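Local atomic coordinates of penaeus monodon metallodensovirus major capsid protein (PDB entry 6WH7), a protein that forms the icosahedral shell of a shrimp densovirus, sixty copies assembling into the capsid that probably encloses and protects the viral genome. Residues Leu75-Asn86 against Met268-Pro277; Tyr238-Met246 against Asn342-Cys350. All coordinates share one frame; numbering follows the deposited sequence.

Interaction 1: Leu75-Asn86 against Met268-Pro277; sequences LTPTEMIVIPWN and MAGHYLSFPP
Ile81 and Leu273 form an antiparallel hydrogen-bonded pair, with Ile81 N 2.6 Å from Leu273 O and Leu273 N 2.8 Å from Ile81 O, between short strands whose directions differ by 141°. The beta-branched Ile81 and Ile83 suit extended backbone, and the CD1 methyls of Ile83 and Leu273 meet on one face of the sheet. On the other face Met80 and Tyr272 run side by side; the flexible thioether bends at its last torsion and brings SD 3.9 Å from the centroid of the Tyr272 ring, a Met-aromatic contact. Two residues on from Ile83, Trp85 is sandwiched. The His271 imidazole stacks face to face on its five-membered ring, centroids 3.8 Å apart and planes 10° apart, while Met268 SD sits over the opposite face, 3.5 Å from the centroid of the six-membered ring. Ala269 O, lying within 2° of the indole plane, accepts the ring N-H, 2.7 Å from Trp85 NE1, which fixes how the flat ring is turned. At the other end, Leu75 CD2 meets Phe275 CD2 at 3.7 Å, and Pro77 packs on Pro277. The pair lies centrally in a sheet of the jelly roll characteristic of parvovirus capsids: strand 189-191 flanks 79-83, strand 157-162 flanks 270-274, and strand 118-135 of the other sheet covers the face bearing Ile83, His271 and Leu273, with Tyr126 hydrogen-bonded to His271 ND1.

Interaction 2: Tyr238-Met246 against Asn342-Cys350; sequences YVPQNNDSM and NNIQFGPTC
Tyr238 and Gln345 join a long loop of the jelly-roll capsid protein, running between strands 229-230 and 257-262, to the end of strand 340-345. One hydrogen bond crosses the contact: Gln345 N donates to Tyr238 OH, 2.9 Å away and almost straight at 173°. A tyrosine fits because its rigid ring carries a polar atom from the loop to a backbone N-H that needs an acceptor. Within the loop, Asn243 N bonds to Met246 O at 2.6 Å, closing the turn that presents Asp244 and Ser245 toward segment 342-350. Asp244 is also held from outside, its OD2 hydrogen-bonded to Gln165. Most of the rest is van der Waals packing, though the Asn243 amide also lies close to Phe346 O and Gly347 O without the geometry of a hydrogen bond. With CG anti to the carbonyl carbon (chi1 -62°) and an extended chain beyond, Gln345 passes between Tyr238 and Ser245; its amide plane is only 14° from the tyrosine ring, and its OE1 is 3.7 Å from Ser245 CB. Ile344 CG2 comes to the edge of the Tyr238 ring, near its plane. Within the loop, Met246 CE lies over one face of that ring. Gly347 lets the backbone turn at positive phi and, lacking a side chain, admits Asn243 and Asp244 close against it, Asp244 OD1 being 3.4 Å from Gly347 CA.

In the fold
Interactions 1 and 2 have centres about 16 Å apart and meet where segment 75-86 ends. Asn86 is the main joint: its O lies 2.7 Å from Val239 N, a probable hydrogen bond, and its ND2 makes a weak one to Gln345 O, so one residue of interaction 1 reaches both segments of interaction 2. Two further points of packing join them: Met268 lies against Gln241, and the Tyr272 ring meets that of Phe346 with planes at about 75°. The four segments alternate along the chain, linking the sheet of 79-83 and 270-274 to loop 238-246 and to strand 340-345, which lies in a small separate sheet. Both contacts also reach the assembly, Pro277 packing on Phe69 of a second subunit and Asn243 bonding through its backbone to a third.

Interaction 1: Leu75-Asn86 against Met268-Pro277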
loop_
_atom_site.group_PDB
_atom_site.type_symbol
_atom_site.label_atom_id
_atom_site.label_comp_id
_atom_site.label_asym_id
_atom_site.label_seq_id
_atom_site.Cartn_x
_atom_site.Cartn_y
_atom_site.Cartn_z
ATOM N N LEU A 75 9.210 23.485 -104.197
ATOM C CA LEU A 75 8.128 22.563 -103.883
ATOM C C LEU A 75 6.845 23.376 -103.775
ATOM O O LEU A 75 6.706 24.205 -102.872
ATOM C CB LEU A 75 8.422 21.821 -102.584
ATOM C CG LEU A 75 7.534 20.645 -102.200
ATOM C CD1 LEU A 75 7.844 19.493 -103.111
ATOM C CD2 LEU A 75 7.712 20.253 -100.753
ATOM N N THR A 76 5.919 23.162 -104.699
ATOM C CA THR A 76 4.628 23.828 -104.649
ATOM C C THR A 76 3.764 23.167 -103.585
ATOM O O THR A 76 4.094 22.095 -103.081
ATOM C CB THR A 76 3.966 23.789 -106.025
ATOM O OG1 THR A 76 3.710 22.438 -106.409
ATOM C CG2 THR A 76 4.866 24.426 -107.054
ATOM N N PRO A 77 2.656 23.798 -103.186
ATOM C CA PRO A 77 1.823 23.197 -102.136
ATOM C C PRO A 77 1.117 21.925 -102.557
ATOM O O PRO A 77 0.651 21.183 -101.686
ATOM C CB PRO A 77 0.821 24.306 -101.814
ATOM C CG PRO A 77 0.763 25.108 -103.042
ATOM C CD PRO A 77 2.166 25.139 -103.540
ATOM N N THR A 78 1.002 21.654 -103.854
ATOM C CA THR A 78 0.374 20.419 -104.301
ATOM C C THR A 78 1.338 19.244 -104.223
ATOM O O THR A 78 0.951 18.142 -103.826
ATOM C CB THR A 78 -0.143 20.594 -105.726
ATOM O OG1 THR A 78 -1.112 21.645 -105.748
ATOM C CG2 THR A 78 -0.785 19.324 -106.221
ATOM N N GLU A 79 2.586 19.459 -104.607
ATOM C CA GLU A 79 3.609 18.432 -104.566
ATOM C C GLU A 79 4.197 18.298 -103.164
ATOM O O GLU A 79 4.144 19.219 -102.349
ATOM C CB GLU A 79 4.684 18.748 -105.601
ATOM C CG GLU A 79 5.337 20.078 -105.393
ATOM C CD GLU A 79 6.206 20.501 -106.557
ATOM O OE1 GLU A 79 6.513 19.656 -107.412
ATOM O OE2 GLU A 79 6.601 21.681 -106.613
ATOM N N MET A 80 4.745 17.119 -102.882
ATOM C CA MET A 80 5.307 16.816 -101.574
ATOM C C MET A 80 6.646 16.116 -101.751
ATOM O O MET A 80 6.910 15.497 -102.779
ATOM C CB MET A 80 4.374 15.920 -100.763
ATOM C CG MET A 80 4.384 14.496 -101.246
ATOM S SD MET A 80 3.001 13.511 -100.708
ATOM C CE MET A 80 1.893 13.833 -102.054
ATOM N N ILE A 81 7.491 16.222 -100.735
ATOM C CA ILE A 81 8.735 15.464 -100.676
ATOM C C ILE A 81 8.445 14.110 -100.061
ATOM O O ILE A 81 7.814 14.018 -99.007
ATOM C CB ILE A 81 9.807 16.208 -99.867
ATOM C CG1 ILE A 81 10.214 17.492 -100.565
ATOM C CG2 ILE A 81 11.020 15.336 -99.676
ATOM C CD1 ILE A 81 10.863 17.249 -101.873
ATOM N N VAL A 82 8.909 13.059 -100.715
ATOM C CA VAL A 82 8.705 11.693 -100.259
ATOM C C VAL A 82 9.949 11.274 -99.498
ATOM O O VAL A 82 11.042 11.228 -100.070
ATOM C CB VAL A 82 8.434 10.755 -101.440
ATOM C CG1 VAL A 82 8.231 9.345 -100.959
ATOM C CG2 VAL A 82 7.241 11.244 -102.217
ATOM N N ILE A 83 9.800 10.989 -98.213
ATOM C CA ILE A 83 10.949 10.588 -97.413
ATOM C C ILE A 83 11.158 9.101 -97.655
ATOM O O ILE A 83 10.350 8.287 -97.192
ATOM C CB ILE A 83 10.734 10.876 -95.921
ATOM C CG1 ILE A 83 10.223 12.298 -95.714
ATOM C CG2 ILE A 83 12.017 10.684 -95.160
ATOM C CD1 ILE A 83 11.088 13.329 -96.285
ATOM N N PRO A 84 12.210 8.694 -98.341
ATOM C CA PRO A 84 12.429 7.270 -98.615
ATOM C C PRO A 84 12.956 6.548 -97.382
ATOM O O PRO A 84 13.952 5.830 -97.438
ATOM C CB PRO A 84 13.460 7.298 -99.742
ATOM C CG PRO A 84 14.229 8.509 -99.476
ATOM C CD PRO A 84 13.302 9.514 -98.880
ATOM N N TRP A 85 12.279 6.736 -96.262
ATOM C CA TRP A 85 12.779 6.261 -94.987
ATOM C C TRP A 85 12.444 4.802 -94.772
ATOM O O TRP A 85 12.818 4.239 -93.744
ATOM C CB TRP A 85 12.187 7.101 -93.862
ATOM C CG TRP A 85 10.812 6.689 -93.484
ATOM C CD1 TRP A 85 9.691 6.780 -94.238
ATOM C CD2 TRP A 85 10.398 6.212 -92.205
ATOM N NE1 TRP A 85 8.610 6.313 -93.535
ATOM C CE2 TRP A 85 9.023 5.972 -92.275
ATOM C CE3 TRP A 85 11.066 5.940 -91.009
ATOM C CZ2 TRP A 85 8.304 5.480 -91.200
ATOM C CZ3 TRP A 85 10.354 5.456 -89.949
ATOM C CH2 TRP A 85 8.985 5.227 -90.048
ATOM N N ASN A 86 11.718 4.192 -95.698
ATOM C CA ASN A 86 11.459 2.768 -95.661
ATOM C C ASN A 86 12.434 1.970 -96.505
ATOM O O ASN A 86 12.286 0.755 -96.613
ATOM C CB ASN A 86 10.015 2.466 -96.067
ATOM C CG ASN A 86 9.662 2.996 -97.422
ATOM O OD1 ASN A 86 10.326 3.877 -97.950
ATOM N ND2 ASN A 86 8.608 2.452 -98.004
ATOM N N MET A 268 5.999 0.545 -92.298
ATOM C CA MET A 268 6.280 1.944 -92.025
ATOM C C MET A 268 5.384 2.836 -92.855
ATOM O O MET A 268 5.239 2.630 -94.058
ATOM C CB MET A 268 7.742 2.283 -92.282
ATOM C CG MET A 268 8.645 1.629 -91.295
ATOM S SD MET A 268 10.290 2.307 -91.269
ATOM C CE MET A 268 10.904 1.584 -92.710
ATOM N N ALA A 269 4.798 3.826 -92.202
ATOM C CA ALA A 269 3.930 4.767 -92.874
ATOM C C ALA A 269 4.740 5.706 -93.754
ATOM O O ALA A 269 5.939 5.914 -93.552
ATOM C CB ALA A 269 3.123 5.563 -91.857
ATOM N N GLY A 270 4.071 6.258 -94.761
ATOM C CA GLY A 270 4.732 7.195 -95.646
ATOM C C GLY A 270 5.033 8.478 -94.923
ATOM O O GLY A 270 4.158 9.056 -94.273
ATOM N N HIS A 271 6.277 8.921 -95.000
ATOM C CA HIS A 271 6.647 10.217 -94.466
ATOM C C HIS A 271 6.844 11.192 -95.610
ATOM O O HIS A 271 7.429 10.853 -96.638
ATOM C CB HIS A 271 7.890 10.157 -93.589
ATOM C CG HIS A 271 7.670 9.450 -92.292
ATOM N ND1 HIS A 271 8.663 9.294 -91.355
ATOM C CD2 HIS A 271 6.580 8.830 -91.790
ATOM C CE1 HIS A 271 8.186 8.638 -90.316
ATOM N NE2 HIS A 271 6.926 8.337 -90.559
ATOM N N TYR A 272 6.333 12.395 -95.419
ATOM C CA TYR A 272 6.156 13.358 -96.485
ATOM C C TYR A 272 6.466 14.738 -95.946
ATOM O O TYR A 272 6.091 15.068 -94.821
ATOM C CB TYR A 272 4.725 13.313 -97.004
ATOM C CG TYR A 272 4.335 11.998 -97.615
ATOM C CD1 TYR A 272 4.969 11.514 -98.740
ATOM C CD2 TYR A 272 3.394 11.198 -97.005
ATOM C CE1 TYR A 272 4.616 10.310 -99.281
ATOM C CE2 TYR A 272 3.046 9.994 -97.532
ATOM C CZ TYR A 272 3.658 9.554 -98.666
ATOM O OH TYR A 272 3.297 8.340 -99.183
ATOM N N LEU A 273 7.157 15.533 -96.745
ATOM C CA LEU A 273 7.399 16.928 -96.431
ATOM C C LEU A 273 6.631 17.792 -97.412
ATOM O O LEU A 273 6.555 17.483 -98.601
ATOM C CB LEU A 273 8.886 17.260 -96.470
ATOM C CG LEU A 273 9.663 16.562 -95.366
ATOM C CD1 LEU A 273 11.132 16.832 -95.488
ATOM C CD2 LEU A 273 9.153 16.999 -94.023
ATOM N N SER A 274 6.057 18.872 -96.904
ATOM C CA SER A 274 5.173 19.699 -97.702
ATOM C C SER A 274 5.179 21.096 -97.117
ATOM O O SER A 274 5.560 21.304 -95.966
ATOM C CB SER A 274 3.760 19.116 -97.729
ATOM O OG SER A 274 2.894 19.904 -98.514
ATOM N N PHE A 275 4.762 22.054 -97.928
ATOM C CA PHE A 275 4.632 23.399 -97.415
ATOM C C PHE A 275 3.183 23.843 -97.493
ATOM O O PHE A 275 2.439 23.392 -98.365
ATOM C CB PHE A 275 5.510 24.388 -98.185
ATOM C CG PHE A 275 6.967 24.127 -98.039
ATOM C CD1 PHE A 275 7.645 24.540 -96.918
ATOM C CD2 PHE A 275 7.662 23.476 -99.029
ATOM C CE1 PHE A 275 8.978 24.298 -96.784
ATOM C CE2 PHE A 275 8.999 23.237 -98.895
ATOM C CZ PHE A 275 9.655 23.647 -97.774
ATOM N N PRO A 276 2.749 24.712 -96.589
ATOM C CA PRO A 276 1.387 25.203 -96.638
ATOM C C PRO A 276 1.175 26.080 -97.855
ATOM O O PRO A 276 2.073 26.835 -98.248
ATOM C CB PRO A 276 1.263 26.010 -95.342
ATOM C CG PRO A 276 2.633 26.434 -95.058
ATOM C CD PRO A 276 3.490 25.288 -95.461
ATOM N N PRO A 277 0.017 25.983 -98.502
ATOM C CA PRO A 277 -0.285 26.907 -99.595
ATOM C C PRO A 277 -0.488 28.313 -99.061
ATOM O O PRO A 277 -1.301 28.540 -98.163
ATOM C CB PRO A 277 -1.574 26.337 -100.188
ATOM C CG PRO A 277 -2.195 25.613 -99.074
ATOM C CD PRO A 277 -1.086 25.047 -98.260
#

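Interaction 2: Tyr238-Met246 against Asn342-Cys350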
loop_
_atom_site.group_PDB
_atom_site.type_symbol
_atom_site.label_atom_id
_atom_site.label_comp_id
_atom_site.label_asym_id
_atom_site.label_seq_id
_atom_site.Cartn_x
_atom_site.Cartn_y
_atom_site.Cartn_z
ATOM N N TYR A 238 13.539 -2.475 -99.556
ATOM C CA TYR A 238 12.929 -1.778 -98.440
ATOM C C TYR A 238 13.415 -2.400 -97.143
ATOM O O TYR A 238 13.922 -3.522 -97.122
ATOM C CB TYR A 238 11.409 -1.870 -98.496
ATOM C CG TYR A 238 10.759 -1.200 -99.670
ATOM C CD1 TYR A 238 10.473 0.151 -99.647
ATOM C CD2 TYR A 238 10.387 -1.924 -100.782
ATOM C CE1 TYR A 238 9.864 0.762 -100.703
ATOM C CE2 TYR A 238 9.776 -1.317 -101.842
ATOM C CZ TYR A 238 9.518 0.028 -101.798
ATOM O OH TYR A 238 8.913 0.645 -102.857
ATOM N N VAL A 239 13.275 -1.664 -96.047
ATOM C CA VAL A 239 13.632 -2.269 -94.773
ATOM C C VAL A 239 12.588 -3.363 -94.611
ATOM O O VAL A 239 11.471 -3.214 -95.123
ATOM C CB VAL A 239 13.601 -1.288 -93.590
ATOM C CG1 VAL A 239 14.078 0.105 -93.982
ATOM C CG2 VAL A 239 12.293 -1.339 -92.865
ATOM N N PRO A 240 12.901 -4.477 -93.962
ATOM C CA PRO A 240 11.933 -5.573 -93.879
ATOM C C PRO A 240 10.599 -5.115 -93.309
ATOM O O PRO A 240 10.531 -4.519 -92.236
ATOM C CB PRO A 240 12.634 -6.569 -92.962
ATOM C CG PRO A 240 14.068 -6.311 -93.198
ATOM C CD PRO A 240 14.209 -4.855 -93.415
ATOM N N GLN A 241 9.526 -5.409 -94.042
ATOM C CA GLN A 241 8.187 -4.975 -93.677
ATOM C C GLN A 241 7.186 -6.010 -94.141
ATOM O O GLN A 241 7.334 -6.578 -95.219
ATOM C CB GLN A 241 7.821 -3.638 -94.316
ATOM C CG GLN A 241 8.630 -2.474 -93.858
ATOM C CD GLN A 241 8.317 -1.245 -94.639
ATOM O OE1 GLN A 241 7.770 -1.315 -95.723
ATOM N NE2 GLN A 241 8.697 -0.110 -94.115
ATOM N N ASN A 242 6.157 -6.224 -93.341
ATOM C CA ASN A 242 5.029 -7.070 -93.702
ATOM C C ASN A 242 3.853 -6.148 -93.982
ATOM O O ASN A 242 3.311 -5.537 -93.062
ATOM C CB ASN A 242 4.724 -8.055 -92.581
ATOM C CG ASN A 242 5.769 -9.137 -92.461
ATOM O OD1 ASN A 242 6.401 -9.514 -93.438
ATOM N ND2 ASN A 242 5.978 -9.620 -91.252
ATOM N N ASN A 243 3.458 -6.049 -95.247
ATOM C CA ASN A 243 2.548 -5.009 -95.698
ATOM C C ASN A 243 1.565 -5.581 -96.700
ATOM O O ASN A 243 1.637 -6.748 -97.081
ATOM C CB ASN A 243 3.293 -3.863 -96.384
ATOM C CG ASN A 243 4.151 -3.097 -95.452
ATOM O OD1 ASN A 243 3.937 -3.111 -94.251
ATOM N ND2 ASN A 243 5.128 -2.403 -95.993
ATOM N N ASP A 244 0.659 -4.721 -97.155
ATOM C CA ASP A 244 -0.051 -4.983 -98.395
ATOM C C ASP A 244 0.888 -4.952 -99.588
ATOM O O ASP A 244 0.629 -5.609 -100.599
ATOM C CB ASP A 244 -1.151 -3.947 -98.592
ATOM C CG ASP A 244 -0.626 -2.531 -98.507
ATOM O OD1 ASP A 244 0.489 -2.342 -97.989
ATOM O OD2 ASP A 244 -1.294 -1.609 -99.008
ATOM N N SER A 245 1.935 -4.139 -99.515
ATOM C CA SER A 245 2.866 -3.998 -100.621
ATOM C C SER A 245 3.936 -5.076 -100.611
ATOM O O SER A 245 4.401 -5.496 -101.673
ATOM C CB SER A 245 3.520 -2.619 -100.573
ATOM O OG SER A 245 2.560 -1.591 -100.695
ATOM N N MET A 246 4.346 -5.529 -99.433
ATOM C CA MET A 246 5.621 -6.210 -99.340
ATOM C C MET A 246 5.659 -7.147 -98.146
ATOM O O MET A 246 4.897 -7.005 -97.193
ATOM C CB MET A 246 6.743 -5.182 -99.259
ATOM C CG MET A 246 6.715 -4.324 -98.029
ATOM S SD MET A 246 7.817 -2.918 -98.198
ATOM C CE MET A 246 6.758 -1.721 -98.983
ATOM N N ASN A 342 11.479 3.965 -109.532
ATOM C CA ASN A 342 10.248 4.057 -110.305
ATOM C C ASN A 342 9.089 4.520 -109.441
ATOM O O ASN A 342 8.311 5.390 -109.842
ATOM C CB ASN A 342 9.934 2.705 -110.933
ATOM C CG ASN A 342 10.907 2.341 -112.007
ATOM O OD1 ASN A 342 11.519 3.214 -112.613
ATOM N ND2 ASN A 342 11.078 1.052 -112.242
ATOM N N ASN A 343 8.954 3.937 -108.260
ATOM C CA ASN A 343 7.918 4.322 -107.321
ATOM C C ASN A 343 8.363 3.883 -105.940
ATOM O O ASN A 343 9.261 3.053 -105.797
ATOM C CB ASN A 343 6.561 3.722 -107.710
ATOM C CG ASN A 343 6.580 2.211 -107.789
ATOM O OD1 ASN A 343 7.168 1.531 -106.956
ATOM N ND2 ASN A 343 5.968 1.678 -108.832
ATOM N N ILE A 344 7.738 4.461 -104.924
ATOM C CA ILE A 344 7.988 4.080 -103.545
ATOM C C ILE A 344 6.675 3.614 -102.944
ATOM O O ILE A 344 5.680 4.344 -102.963
ATOM C CB ILE A 344 8.601 5.224 -102.726
ATOM C CG1 ILE A 344 10.010 5.527 -103.220
ATOM C CG2 ILE A 344 8.657 4.853 -101.272
ATOM C CD1 ILE A 344 10.617 6.754 -102.605
ATOM N N GLN A 345 6.675 2.395 -102.434
ATOM C CA GLN A 345 5.564 1.805 -101.715
ATOM C C GLN A 345 5.775 2.025 -100.228
ATOM O O GLN A 345 6.907 2.023 -99.750
ATOM C CB GLN A 345 5.488 0.315 -102.013
ATOM C CG GLN A 345 5.241 0.008 -103.454
ATOM C CD GLN A 345 5.445 -1.446 -103.759
ATOM O OE1 GLN A 345 6.197 -2.132 -103.072
ATOM N NE2 GLN A 345 4.776 -1.933 -104.793
ATOM N N PHE A 346 4.687 2.234 -99.490
ATOM C CA PHE A 346 4.820 2.444 -98.052
ATOM C C PHE A 346 4.143 1.357 -97.229
ATOM O O PHE A 346 4.849 0.569 -96.598
ATOM C CB PHE A 346 4.359 3.843 -97.666
ATOM C CG PHE A 346 5.322 4.899 -98.085
ATOM C CD1 PHE A 346 6.514 5.051 -97.410
ATOM C CD2 PHE A 346 5.050 5.733 -99.140
ATOM C CE1 PHE A 346 7.409 6.006 -97.780
ATOM C CE2 PHE A 346 5.948 6.695 -99.510
ATOM C CZ PHE A 346 7.125 6.830 -98.826
ATOM N N GLY A 347 2.825 1.279 -97.190
ATOM C CA GLY A 347 2.235 0.190 -96.456
ATOM C C GLY A 347 2.478 0.262 -94.962
ATOM O O GLY A 347 3.226 -0.538 -94.404
ATOM N N PRO A 348 1.920 1.265 -94.296
ATOM C CA PRO A 348 2.083 1.368 -92.844
ATOM C C PRO A 348 1.562 0.136 -92.127
ATOM O O PRO A 348 0.858 -0.704 -92.685
ATOM C CB PRO A 348 1.242 2.592 -92.487
ATOM C CG PRO A 348 0.236 2.652 -93.541
ATOM C CD PRO A 348 0.936 2.237 -94.788
ATOM N N THR A 349 1.944 0.019 -90.865
ATOM C CA THR A 349 1.250 -0.910 -89.993
ATOM C C THR A 349 -0.158 -0.373 -89.788
ATOM O O THR A 349 -0.337 0.721 -89.248
ATOM C CB THR A 349 1.986 -1.042 -88.664
ATOM O OG1 THR A 349 3.298 -1.562 -88.891
ATOM C CG2 THR A 349 1.267 -1.961 -87.751
ATOM N N CYS A 350 -1.145 -1.135 -90.197
ATOM C CA CYS A 350 -2.475 -0.568 -90.327
ATOM C C CYS A 350 -3.146 -0.505 -88.965
ATOM O O CYS A 350 -3.238 -1.526 -88.279
ATOM C CB CYS A 350 -3.315 -1.385 -91.290
ATOM S SG CYS A 350 -4.965 -0.745 -91.563
#